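Local coordinates for bifunctional protein PutA (Bdellovibrio bacteriovorus, PDB 5UR2) that probably oxidises proline to glutamate in two steps, pairing an FAD-dependent proline dehydrogenase with an NAD-dependent L-glutamate gamma-semialdehyde dehydrogenase, at residues Val236-Glu241 with Phe268-Gln273; Ile744-Gly749 with Ile951-Gly956; Asp513-Ser518 with Gly853-Pro858. All blocks are in the same frame, centred on the assembly; numbering follows the deposited sequence.

Contact 1 (Val236-Glu241 with Phe268-Gln273). With P5F (N-propargylglycine-modified flavin adenine dinucleotide), chain F.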
loop_
_atom_site.group_PDB
_atom_site.type_symbol
_atom_site.label_atom_id
_atom_site.label_comp_id
_atom_site.label_asym_id
_atom_site.label_seq_id
_atom_site.Cartn_x
_atom_site.Cartn_y
_atom_site.Cartn_z
ATOM N N VAL B 236 -55.365 -23.742 -12.611
ATOM C CA VAL B 236 -54.414 -22.636 -12.705
ATOM C C VAL B 236 -53.477 -22.699 -11.512
ATOM O O VAL B 236 -53.918 -22.621 -10.356
ATOM C CB VAL B 236 -55.108 -21.273 -12.782
ATOM C CG1 VAL B 236 -54.073 -20.187 -13.039
ATOM C CG2 VAL B 236 -56.133 -21.288 -13.885
ATOM N N ASN B 237 -52.184 -22.846 -11.797
ATOM C CA ASN B 237 -51.141 -22.932 -10.789
ATOM C C ASN B 237 -50.278 -21.676 -10.843
ATOM O O ASN B 237 -49.842 -21.266 -11.923
ATOM C CB ASN B 237 -50.280 -24.181 -11.001
ATOM C CG ASN B 237 -49.438 -24.505 -9.792
ATOM O OD1 ASN B 237 -48.390 -23.896 -9.578
ATOM N ND2 ASN B 237 -49.898 -25.456 -8.986
ATOM N N LEU B 238 -50.038 -21.069 -9.683
ATOM C CA LEU B 238 -49.176 -19.898 -9.579
ATOM C C LEU B 238 -47.797 -20.394 -9.177
ATOM O O LEU B 238 -47.656 -21.032 -8.123
ATOM C CB LEU B 238 -49.720 -18.895 -8.558
ATOM C CG LEU B 238 -49.000 -17.538 -8.485
ATOM C CD1 LEU B 238 -49.077 -16.836 -9.841
ATOM C CD2 LEU B 238 -49.566 -16.644 -7.387
ATOM N N ASP B 239 -46.801 -20.163 -10.042
ATOM C CA ASP B 239 -45.443 -20.588 -9.722
ATOM C C ASP B 239 -44.857 -19.723 -8.609
ATOM O O ASP B 239 -45.403 -18.681 -8.231
ATOM C CB ASP B 239 -44.538 -20.566 -10.962
ATOM C CG ASP B 239 -44.843 -21.713 -11.948
ATOM O OD1 ASP B 239 -45.405 -22.751 -11.535
ATOM O OD2 ASP B 239 -44.499 -21.595 -13.141
ATOM N N MET B 240 -43.722 -20.166 -8.077
ATOM C CA MET B 240 -42.995 -19.403 -7.072
ATOM C C MET B 240 -41.632 -19.047 -7.624
ATOM O O MET B 240 -40.862 -19.937 -8.015
ATOM C CB MET B 240 -42.834 -20.169 -5.762
ATOM C CG MET B 240 -42.234 -19.291 -4.685
ATOM S SD MET B 240 -43.285 -17.891 -4.288
ATOM C CE MET B 240 -44.529 -18.750 -3.318
ATOM N N GLU B 241 -41.335 -17.752 -7.625
ATOM C CA GLU B 241 -40.082 -17.232 -8.156
ATOM C C GLU B 241 -39.090 -16.996 -7.018
ATOM O O GLU B 241 -39.136 -17.700 -6.001
ATOM C CB GLU B 241 -40.355 -15.955 -8.968
ATOM C CG GLU B 241 -41.213 -16.235 -10.199
ATOM C CD GLU B 241 -41.921 -14.993 -10.742
ATOM O OE1 GLU B 241 -42.883 -14.533 -10.092
ATOM O OE2 GLU B 241 -41.533 -14.488 -11.827
ATOM N N PHE B 268 -57.021 -24.307 -8.015
ATOM C CA PHE B 268 -55.945 -23.328 -8.000
ATOM C C PHE B 268 -54.808 -23.910 -7.175
ATOM O O PHE B 268 -55.048 -24.607 -6.185
ATOM C CB PHE B 268 -56.392 -22.002 -7.372
ATOM C CG PHE B 268 -57.418 -21.242 -8.174
ATOM C CD1 PHE B 268 -57.249 -21.031 -9.531
ATOM C CD2 PHE B 268 -58.535 -20.709 -7.554
ATOM C CE1 PHE B 268 -58.184 -20.298 -10.256
ATOM C CE2 PHE B 268 -59.475 -19.983 -8.271
ATOM C CZ PHE B 268 -59.301 -19.776 -9.622
ATOM N N GLY B 269 -53.571 -23.624 -7.575
ATOM C CA GLY B 269 -52.421 -24.126 -6.852
ATOM C C GLY B 269 -51.341 -23.073 -6.715
ATOM O O GLY B 269 -51.224 -22.149 -7.528
ATOM N N ILE B 270 -50.522 -23.260 -5.680
ATOM C CA ILE B 270 -49.390 -22.393 -5.360
ATOM C C ILE B 270 -48.187 -23.295 -5.103
ATOM O O ILE B 270 -48.326 -24.437 -4.641
ATOM C CB ILE B 270 -49.695 -21.475 -4.138
ATOM C CG1 ILE B 270 -48.552 -20.499 -3.802
ATOM C CG2 ILE B 270 -49.982 -22.310 -2.911
ATOM C CD1 ILE B 270 -48.350 -19.347 -4.742
ATOM N N VAL B 271 -46.990 -22.784 -5.440
ATOM C CA VAL B 271 -45.745 -23.513 -5.235
ATOM C C VAL B 271 -45.117 -23.115 -3.909
ATOM O O VAL B 271 -45.052 -21.930 -3.563
ATOM C CB VAL B 271 -44.767 -23.270 -6.397
ATOM C CG1 VAL B 271 -43.405 -23.849 -6.054
ATOM C CG2 VAL B 271 -45.296 -23.922 -7.675
ATOM N N ILE B 272 -44.614 -24.111 -3.178
ATOM C CA ILE B 272 -43.778 -23.889 -2.009
ATOM C C ILE B 272 -42.433 -24.569 -2.243
ATOM O O ILE B 272 -42.385 -25.710 -2.718
ATOM C CB ILE B 272 -44.465 -24.413 -0.730
ATOM C CG1 ILE B 272 -45.656 -23.516 -0.353
ATOM C CG2 ILE B 272 -43.473 -24.503 0.422
ATOM C CD1 ILE B 272 -45.258 -22.090 0.044
ATOM N N GLN B 273 -41.338 -23.855 -1.914
ATOM C CA GLN B 273 -39.963 -24.317 -2.137
ATOM C C GLN B 273 -39.363 -24.793 -0.815
ATOM O O GLN B 273 -39.062 -23.983 0.067
ATOM C CB GLN B 273 -39.097 -23.208 -2.736
ATOM C CG GLN B 273 -39.619 -22.672 -4.087
ATOM C CD GLN B 273 -39.460 -21.172 -4.226
ATOM O OE1 GLN B 273 -39.681 -20.428 -3.267
ATOM N NE2 GLN B 273 -39.097 -20.708 -5.429
HETATM P PA P5F F . -32.704 -33.213 -6.003
HETATM O O1A P5F F . -33.139 -34.323 -4.987
HETATM O O2A P5F F . -31.422 -33.366 -6.655
HETATM O O5B P5F F . -32.552 -31.836 -5.416
HETATM C C5B P5F F . -31.835 -30.760 -6.009
HETATM C C4B P5F F . -32.217 -29.463 -5.280
HETATM O O4B P5F F . -31.662 -29.355 -3.991
HETATM C C3B P5F F . -31.839 -28.174 -5.948
HETATM O O3B P5F F . -32.679 -27.846 -6.988
HETATM C C2B P5F F . -31.913 -27.205 -4.837
HETATM O O2B P5F F . -33.234 -26.832 -4.644
HETATM C C1B P5F F . -31.459 -28.007 -3.670
HETATM N N9A P5F F . -30.067 -27.838 -3.338
HETATM C C8A P5F F . -28.962 -28.060 -4.150
HETATM N N7A P5F F . -27.855 -27.805 -3.441
HETATM C C5A P5F F . -28.195 -27.424 -2.142
HETATM C C6A P5F F . -27.485 -27.032 -1.008
HETATM N N6A P5F F . -26.050 -26.985 -1.022
HETATM N N1A P5F F . -28.135 -26.693 0.121
HETATM C C2A P5F F . -29.483 -26.727 0.186
HETATM N N3A P5F F . -30.207 -27.077 -0.916
HETATM C C4A P5F F . -29.615 -27.429 -2.064
HETATM N N1 P5F F . -38.571 -24.517 -8.544
HETATM C C2 P5F F . -38.964 -23.247 -7.981
HETATM O O2 P5F F . -38.096 -22.624 -7.113
HETATM N N3 P5F F . -40.226 -22.653 -8.306
HETATM C C4 P5F F . -41.142 -23.272 -9.192
HETATM O O4 P5F F . -42.360 -22.635 -9.465
HETATM C C4X P5F F . -40.726 -24.608 -9.794
HETATM N N5 P5F F . -41.528 -25.270 -10.821
HETATM C C5X P5F F . -41.282 -26.714 -11.001
HETATM C C6 P5F F . -42.353 -27.585 -11.575
HETATM C C7 P5F F . -42.150 -28.985 -11.669
HETATM C C7M P5F F . -43.243 -29.856 -12.251
HETATM C C8 P5F F . -40.930 -29.572 -11.217
HETATM C C8M P5F F . -40.682 -31.057 -11.297
HETATM C C9 P5F F . -39.912 -28.755 -10.670
HETATM C C9A P5F F . -40.115 -27.282 -10.571
HETATM N N10 P5F F . -39.069 -26.441 -9.984
HETATM C C10 P5F F . -39.485 -25.171 -9.460
HETATM C "C1'" P5F F . -37.686 -26.924 -9.749
HETATM C "C2'" P5F F . -37.552 -27.711 -8.445
HETATM O "O2'" P5F F . -37.720 -26.842 -7.391
HETATM C "C3'" P5F F . -36.229 -28.459 -8.276
HETATM O "O3'" P5F F . -35.204 -27.537 -8.256
HETATM C "C4'" P5F F . -35.916 -29.472 -9.368
HETATM O "O4'" P5F F . -37.128 -29.934 -9.857
HETATM C "C5'" P5F F . -34.951 -30.603 -8.965
HETATM O "O5'" P5F F . -35.163 -31.098 -7.657
HETATM P P P5F F . -35.110 -32.660 -7.223
HETATM O O1P P5F F . -35.990 -33.115 -5.996
HETATM O O2P P5F F . -35.381 -33.345 -8.615
HETATM O O3P P5F F . -33.500 -32.983 -7.239
HETATM C C21 P5F F . -41.095 -23.452 -12.653
HETATM C C22 P5F F . -41.429 -24.384 -11.734
HETATM C C23 P5F F . -41.427 -21.965 -12.442
HETATM O O HOH W 1 -38.335 -17.907 -3.389
#
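Val236, Asn237 and Leu238 pair in parallel with Phe268, Gly269 and Ile270, and the pairing is tightest at Asn237 and Gly269, whose CA atoms are 4.3 Å apart. Gly269 carries the ladder with both of its polar backbone atoms: its N donates to Val236 O (3.0 Å), and its O accepts an almost straight bond from Leu238 N (2.7 Å, 175° at the hydrogen). On the side of the sheet that carries Leu238 and Ile270, the two side chains lie alongside each other, pointing the same way, with methyls CD2 and CD1 touching; helix 246-257 packs there through Thr249 and Phe253, completing the beta-alpha-beta crossover of the proline dehydrogenase barrel.

Past Leu238 the ladder slackens. The bond from Val271 N to Leu238 O is weak (3.3 Å, 131°), and side chains take over. Met240 CB rests on Val271 CB, while bends at both chi2 and chi3 (76°) fold the thioether back, so that CE comes against Val271 O and near Ile270 CD1. Where the backbone ladder has slackened, a water donates to both Glu241 O and Gln273 OE1, and Gln273 NE2 donates to Glu241 O (3.1 Å), which lies close to the plane of the amide.

The same end grips the modified flavin. Met240 N donates to O4 and Met240 O accepts from N3 (2.8 Å), while Gln273 NE2 gives a second bond to O2 (2.7 Å). Asp239, whose OD1 is salt-bridged to Arg300, brings OD2 to 3.2 Å from C23 of the inactivator-derived arm. With O4, N3 and O2 all engaged, the pyrimidine edge of the flavin is fixed in position, and the donors at O4 and O2 would be expected to draw electron density toward that edge.

Contact 2 (Ile744-Gly749 with Ile951-Gly956)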
loop_
_atom_site.group_PDB
_atom_site.type_symbol
_atom_site.label_atom_id
_atom_site.label_comp_id
_atom_site.label_asym_id
_atom_site.label_seq_id
_atom_site.Cartn_x
_atom_site.Cartn_y
_atom_site.Cartn_z
ATOM N N ILE B 744 -8.387 17.847 -3.580
ATOM C CA ILE B 744 -8.962 16.535 -3.835
ATOM C C ILE B 744 -10.307 16.786 -4.509
ATOM O O ILE B 744 -11.276 17.149 -3.834
ATOM C CB ILE B 744 -9.101 15.722 -2.541
ATOM C CG1 ILE B 744 -7.760 15.687 -1.803
ATOM C CG2 ILE B 744 -9.579 14.294 -2.844
ATOM C CD1 ILE B 744 -7.833 15.147 -0.365
ATOM N N ILE B 745 -10.383 16.581 -5.834
ATOM C CA ILE B 745 -11.440 17.147 -6.676
ATOM C C ILE B 745 -12.142 16.049 -7.477
ATOM O O ILE B 745 -11.480 15.252 -8.149
ATOM C CB ILE B 745 -10.874 18.186 -7.661
ATOM C CG1 ILE B 745 -10.139 19.306 -6.936
ATOM C CG2 ILE B 745 -11.999 18.765 -8.503
ATOM C CD1 ILE B 745 -11.034 20.213 -6.177
ATOM N N GLU B 746 -13.477 16.051 -7.464
ATOM C CA GLU B 746 -14.304 15.234 -8.354
ATOM C C GLU B 746 -15.269 16.159 -9.098
ATOM O O GLU B 746 -15.958 16.963 -8.462
ATOM C CB GLU B 746 -15.057 14.167 -7.546
ATOM C CG GLU B 746 -15.971 13.236 -8.362
ATOM C CD GLU B 746 -16.949 12.431 -7.487
ATOM O OE1 GLU B 746 -16.621 12.054 -6.327
ATOM O OE2 GLU B 746 -18.080 12.204 -7.960
ATOM N N MET B 747 -15.318 16.062 -10.443
ATOM C CA MET B 747 -15.988 17.083 -11.255
ATOM C C MET B 747 -17.007 16.574 -12.284
ATOM O O MET B 747 -17.434 17.355 -13.145
ATOM C CB MET B 747 -14.953 17.929 -11.993
ATOM C CG MET B 747 -14.294 18.974 -11.133
ATOM S SD MET B 747 -13.039 19.793 -12.089
ATOM C CE MET B 747 -11.932 18.430 -12.405
ATOM N N GLY B 748 -17.429 15.325 -12.231
ATOM C CA GLY B 748 -18.511 14.907 -13.108
ATOM C C GLY B 748 -18.051 14.156 -14.347
ATOM O O GLY B 748 -16.859 13.944 -14.602
ATOM N N GLY B 749 -19.050 13.749 -15.137
ATOM C CA GLY B 749 -18.805 12.918 -16.298
ATOM C C GLY B 749 -19.881 13.083 -17.347
ATOM O O GLY B 749 -20.880 13.778 -17.153
ATOM N N ILE B 951 -9.097 14.953 -10.078
ATOM C CA ILE B 951 -7.705 14.636 -9.782
ATOM C C ILE B 951 -7.593 14.307 -8.295
ATOM O O ILE B 951 -8.186 14.990 -7.453
ATOM C CB ILE B 951 -6.748 15.775 -10.189
ATOM C CG1 ILE B 951 -5.293 15.353 -9.918
ATOM C CG2 ILE B 951 -7.109 17.065 -9.471
ATOM C CD1 ILE B 951 -4.286 15.772 -10.981
ATOM N N GLY B 952 -6.869 13.226 -7.979
ATOM C CA GLY B 952 -6.563 12.854 -6.609
ATOM C C GLY B 952 -7.709 12.284 -5.790
ATOM O O GLY B 952 -7.557 12.130 -4.571
ATOM N N SER B 953 -8.850 11.964 -6.409
ATOM C CA SER B 953 -10.036 11.504 -5.684
ATOM C C SER B 953 -10.426 10.119 -6.185
ATOM O O SER B 953 -11.076 9.987 -7.226
ATOM C CB SER B 953 -11.201 12.483 -5.854
ATOM O OG SER B 953 -12.350 12.048 -5.147
ATOM N N LYS B 954 -10.025 9.088 -5.452
ATOM C CA LYS B 954 -10.480 7.723 -5.677
ATOM C C LYS B 954 -11.064 7.226 -4.346
ATOM O O LYS B 954 -10.395 6.520 -3.589
ATOM C CB LYS B 954 -9.325 6.867 -6.179
ATOM C CG LYS B 954 -9.751 5.561 -6.799
ATOM C CD LYS B 954 -10.702 5.783 -7.963
ATOM C CE LYS B 954 -10.654 4.599 -8.938
ATOM N NZ LYS B 954 -11.822 4.658 -9.890
ATOM N N THR B 955 -12.308 7.623 -4.055
ATOM C CA THR B 955 -12.898 7.426 -2.732
ATOM C C THR B 955 -13.161 5.951 -2.459
ATOM O O THR B 955 -13.375 5.156 -3.377
ATOM C CB THR B 955 -14.220 8.202 -2.596
ATOM O OG1 THR B 955 -15.191 7.677 -3.512
ATOM C CG2 THR B 955 -14.014 9.683 -2.936
ATOM N N GLY B 956 -13.144 5.586 -1.174
ATOM C CA GLY B 956 -13.451 4.221 -0.808
ATOM C C GLY B 956 -12.462 3.182 -1.313
ATOM O O GLY B 956 -12.825 2.009 -1.464
HETATM O O HOH W 2 -14.474 10.552 -6.525
#
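Two backbone bonds join Ile745 to Ile951 as an antiparallel hydrogen-bonded pair, the CA atoms 5.5 Å apart. They differ in geometry. Ile745 N donates to Ile951 O over 3.2 Å, nearly straight at the hydrogen (171°) and close to the C=O axis of the acceptor; the return bond, from Ile951 N to Ile745 O, is more bent (152°), its donor tilted out of the carbonyl plane. The chain turns off at Gly952, where phi is positive, and no further bridge follows within these segments.

Van der Waals contact is sparse and partly carbon against carbonyl oxygen. In Ile744 a chi1 of -52° puts CG1 anti to the carbonyl carbon, which leaves CG2 anti to the backbone N; CG2 reaches Gly952 O at 3.4 Å and also meets Ser953 CB. Ser953 CB in turn sits against Ile745 O (3.6 Å). Between the bridged residues the side chains merely graze, Ile745 CB lying 4.3 Å from Ile951 CG2.

The polar link is indirect. Ser953 OG, anti to its own backbone N, approaches only Glu746 CB directly; the glutamate chain runs on extended, and one water spans the gap, donating to Glu746 OE1 (2.6 Å) and hydrogen-bonded to Ser953 OG at 2.9 Å. Glu746 is a predicted active-site residue, its side chain about 4 Å from that of Cys780, the other predicted one, which would make the 951-956 loop a water-mediated second shell of the predicted site.

Strand 742-746 has the short strand 950-951 along one edge and strand 711-717 along the other, where Glu746 bonds through its backbone to Phe716 and Gly718. Met727 of helix 720-730 covers both Ile745 and Ile951, and Val740 of the second subunit packs on Ile951 and Met747.

Contact 3 (Asp513-Ser518 with Gly853-Pro858)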
loop_
_atom_site.group_PDB
_atom_site.type_symbol
_atom_site.label_atom_id
_atom_site.label_comp_id
_atom_site.label_asym_id
_atom_site.label_seq_id
_atom_site.Cartn_x
_atom_site.Cartn_y
_atom_site.Cartn_z
ATOM N N ASP B 513 -34.099 30.146 2.584
ATOM C CA ASP B 513 -35.226 29.215 2.665
ATOM C C ASP B 513 -35.037 28.096 1.650
ATOM O O ASP B 513 -34.988 28.355 0.443
ATOM C CB ASP B 513 -36.553 29.935 2.409
ATOM C CG ASP B 513 -36.969 30.856 3.564
ATOM O OD1 ASP B 513 -36.503 30.671 4.709
ATOM O OD2 ASP B 513 -37.802 31.751 3.338
ATOM N N ARG B 514 -34.981 26.852 2.125
ATOM C CA ARG B 514 -34.806 25.688 1.259
ATOM C C ARG B 514 -36.134 24.946 1.168
ATOM O O ARG B 514 -36.596 24.357 2.152
ATOM C CB ARG B 514 -33.685 24.795 1.792
ATOM C CG ARG B 514 -33.586 23.449 1.104
ATOM C CD ARG B 514 -33.436 23.566 -0.417
ATOM N NE ARG B 514 -33.354 22.229 -1.007
ATOM C CZ ARG B 514 -33.587 21.946 -2.283
ATOM N NH1 ARG B 514 -33.924 22.907 -3.136
ATOM N NH2 ARG B 514 -33.487 20.691 -2.702
ATOM N N VAL B 515 -36.743 24.969 -0.020
ATOM C CA VAL B 515 -38.070 24.393 -0.200
ATOM C C VAL B 515 -37.970 22.892 -0.465
ATOM O O VAL B 515 -36.928 22.355 -0.859
ATOM C CB VAL B 515 -38.839 25.105 -1.332
ATOM C CG1 VAL B 515 -39.028 26.601 -1.022
ATOM C CG2 VAL B 515 -38.115 24.937 -2.646
ATOM N N ASN B 516 -39.080 22.210 -0.233
ATOM C CA ASN B 516 -39.230 20.808 -0.569
ATOM C C ASN B 516 -39.270 20.692 -2.082
ATOM O O ASN B 516 -40.204 21.220 -2.704
ATOM C CB ASN B 516 -40.499 20.259 0.078
ATOM C CG ASN B 516 -40.731 18.787 -0.217
ATOM O OD1 ASN B 516 -40.252 18.245 -1.210
ATOM N ND2 ASN B 516 -41.490 18.134 0.654
ATOM N N PRO B 517 -38.279 20.060 -2.718
ATOM C CA PRO B 517 -38.262 20.032 -4.189
ATOM C C PRO B 517 -39.388 19.205 -4.795
ATOM O O PRO B 517 -39.640 19.347 -6.000
ATOM C CB PRO B 517 -36.883 19.445 -4.515
ATOM C CG PRO B 517 -36.552 18.599 -3.298
ATOM C CD PRO B 517 -37.120 19.366 -2.128
ATOM N N SER B 518 -40.052 18.336 -4.011
ATOM C CA SER B 518 -41.255 17.622 -4.447
ATOM C C SER B 518 -42.527 18.433 -4.251
ATOM O O SER B 518 -43.596 18.018 -4.721
ATOM C CB SER B 518 -41.437 16.310 -3.675
ATOM O OG SER B 518 -40.349 15.436 -3.849
ATOM N N GLY B 853 -46.478 20.711 -8.953
ATOM C CA GLY B 853 -46.231 21.042 -7.569
ATOM C C GLY B 853 -44.777 21.028 -7.155
ATOM O O GLY B 853 -44.474 21.443 -6.028
ATOM N N GLY B 854 -43.878 20.547 -8.012
ATOM C CA GLY B 854 -42.465 20.479 -7.701
ATOM C C GLY B 854 -41.611 20.462 -8.954
ATOM O O GLY B 854 -42.097 20.680 -10.065
ATOM N N PHE B 855 -40.321 20.196 -8.765
ATOM C CA PHE B 855 -39.348 20.322 -9.858
ATOM C C PHE B 855 -39.217 19.010 -10.635
ATOM O O PHE B 855 -38.140 18.422 -10.782
ATOM C CB PHE B 855 -38.000 20.792 -9.308
ATOM C CG PHE B 855 -38.094 22.050 -8.477
ATOM C CD1 PHE B 855 -38.787 23.146 -8.949
ATOM C CD2 PHE B 855 -37.512 22.123 -7.224
ATOM C CE1 PHE B 855 -38.898 24.319 -8.190
ATOM C CE2 PHE B 855 -37.609 23.283 -6.461
ATOM C CZ PHE B 855 -38.305 24.383 -6.946
ATOM N N PHE B 856 -40.347 18.566 -11.170
ATOM C CA PHE B 856 -40.414 17.269 -11.834
ATOM C C PHE B 856 -40.016 17.463 -13.289
ATOM O O PHE B 856 -40.830 17.872 -14.118
ATOM C CB PHE B 856 -41.808 16.662 -11.683
ATOM C CG PHE B 856 -42.175 16.382 -10.250
ATOM C CD1 PHE B 856 -41.697 15.249 -9.601
ATOM C CD2 PHE B 856 -42.949 17.287 -9.532
ATOM C CE1 PHE B 856 -42.006 15.008 -8.280
ATOM C CE2 PHE B 856 -43.264 17.050 -8.205
ATOM C CZ PHE B 856 -42.790 15.900 -7.577
ATOM N N ALA B 857 -38.752 17.221 -13.587
ATOM C CA ALA B 857 -38.316 17.203 -14.982
ATOM C C ALA B 857 -38.594 15.822 -15.589
ATOM O O ALA B 857 -38.453 14.807 -14.904
ATOM C CB ALA B 857 -36.824 17.557 -15.099
ATOM N N PRO B 858 -39.016 15.750 -16.850
ATOM C CA PRO B 858 -39.441 14.468 -17.423
ATOM C C PRO B 858 -38.261 13.632 -17.874
ATOM O O PRO B 858 -37.272 14.162 -18.398
ATOM C CB PRO B 858 -40.291 14.893 -18.626
ATOM C CG PRO B 858 -39.651 16.187 -19.069
ATOM C CD PRO B 858 -39.180 16.867 -17.798
#
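Pro517 O accepts the one direct hydrogen bond between the segments, from Phe855 N at 3.0 Å, with the N-H almost straight (172°) and entering nearly head-on to the carbonyl. Around that bond two phenyl rings settle on the 513-518 chain in different ways. The Phe855 ring brings CD2 to 3.9 Å from Pro517 CB and CE2 to 4.2 Å from Val515 CG2, the valine side chain crossing it at about a right angle. Phe856 instead presents its ring edge: CE2 and CZ are each 3.6 Å from Ser518 O, which lies near the ring plane, a position suited to a weak attraction between carbonyl oxygen and ring hydrogens.

Close backbone approach accompanies these contacts, with Gly854 CA 3.5 Å from Pro517 O. Phe855 is the centre of an inverse gamma turn, closed by a weak bond from Phe856 N to Gly854 O. With the chain bent here, both rings have CG anti to the carbonyl carbon (chi1 -53° for Phe855), yet they reach different residues. Within the aldehyde dehydrogenase fold, the contact joins strand 511-516, outermost within this chain in a four-stranded mixed sheet, and the residues that follow it to the loop between strands 843-847 and 860-863.

Pro517, which bears the accepting carbonyl, sits inside an Asx turn in which Asn516 OD1 takes a bond from Ser518 N (2.8 Å), which probably limits how it can turn; Asn516 ND2 is itself bonded to Gln522. Ser518 OG turns to Ala812 N. Phe855 is bonded through its backbone to Val822, and its ring packs on Lys825 and Tyr828 of helix 825-841.

How the contacts relate
From the N terminus, the chain first closes contact 1, a local loop of 26 residues containing helix 246-257, within the proline dehydrogenase barrel. It then runs into the aldehyde dehydrogenase part, where contacts 2 and 3 cross: 513-518 comes first, 744-749 lies inside the loop that 853-858 closes, and 951-956 follows after that closure. Contact 3 ties a small mixed sheet to a distant loop beside helix 825-841, whereas contact 2 adds a late strand to the sheet containing strand 742-746. Their centres are about 28 Å apart. Contact 1 stands about 49 Å from contact 2, centre to centre, across the middle of the chain.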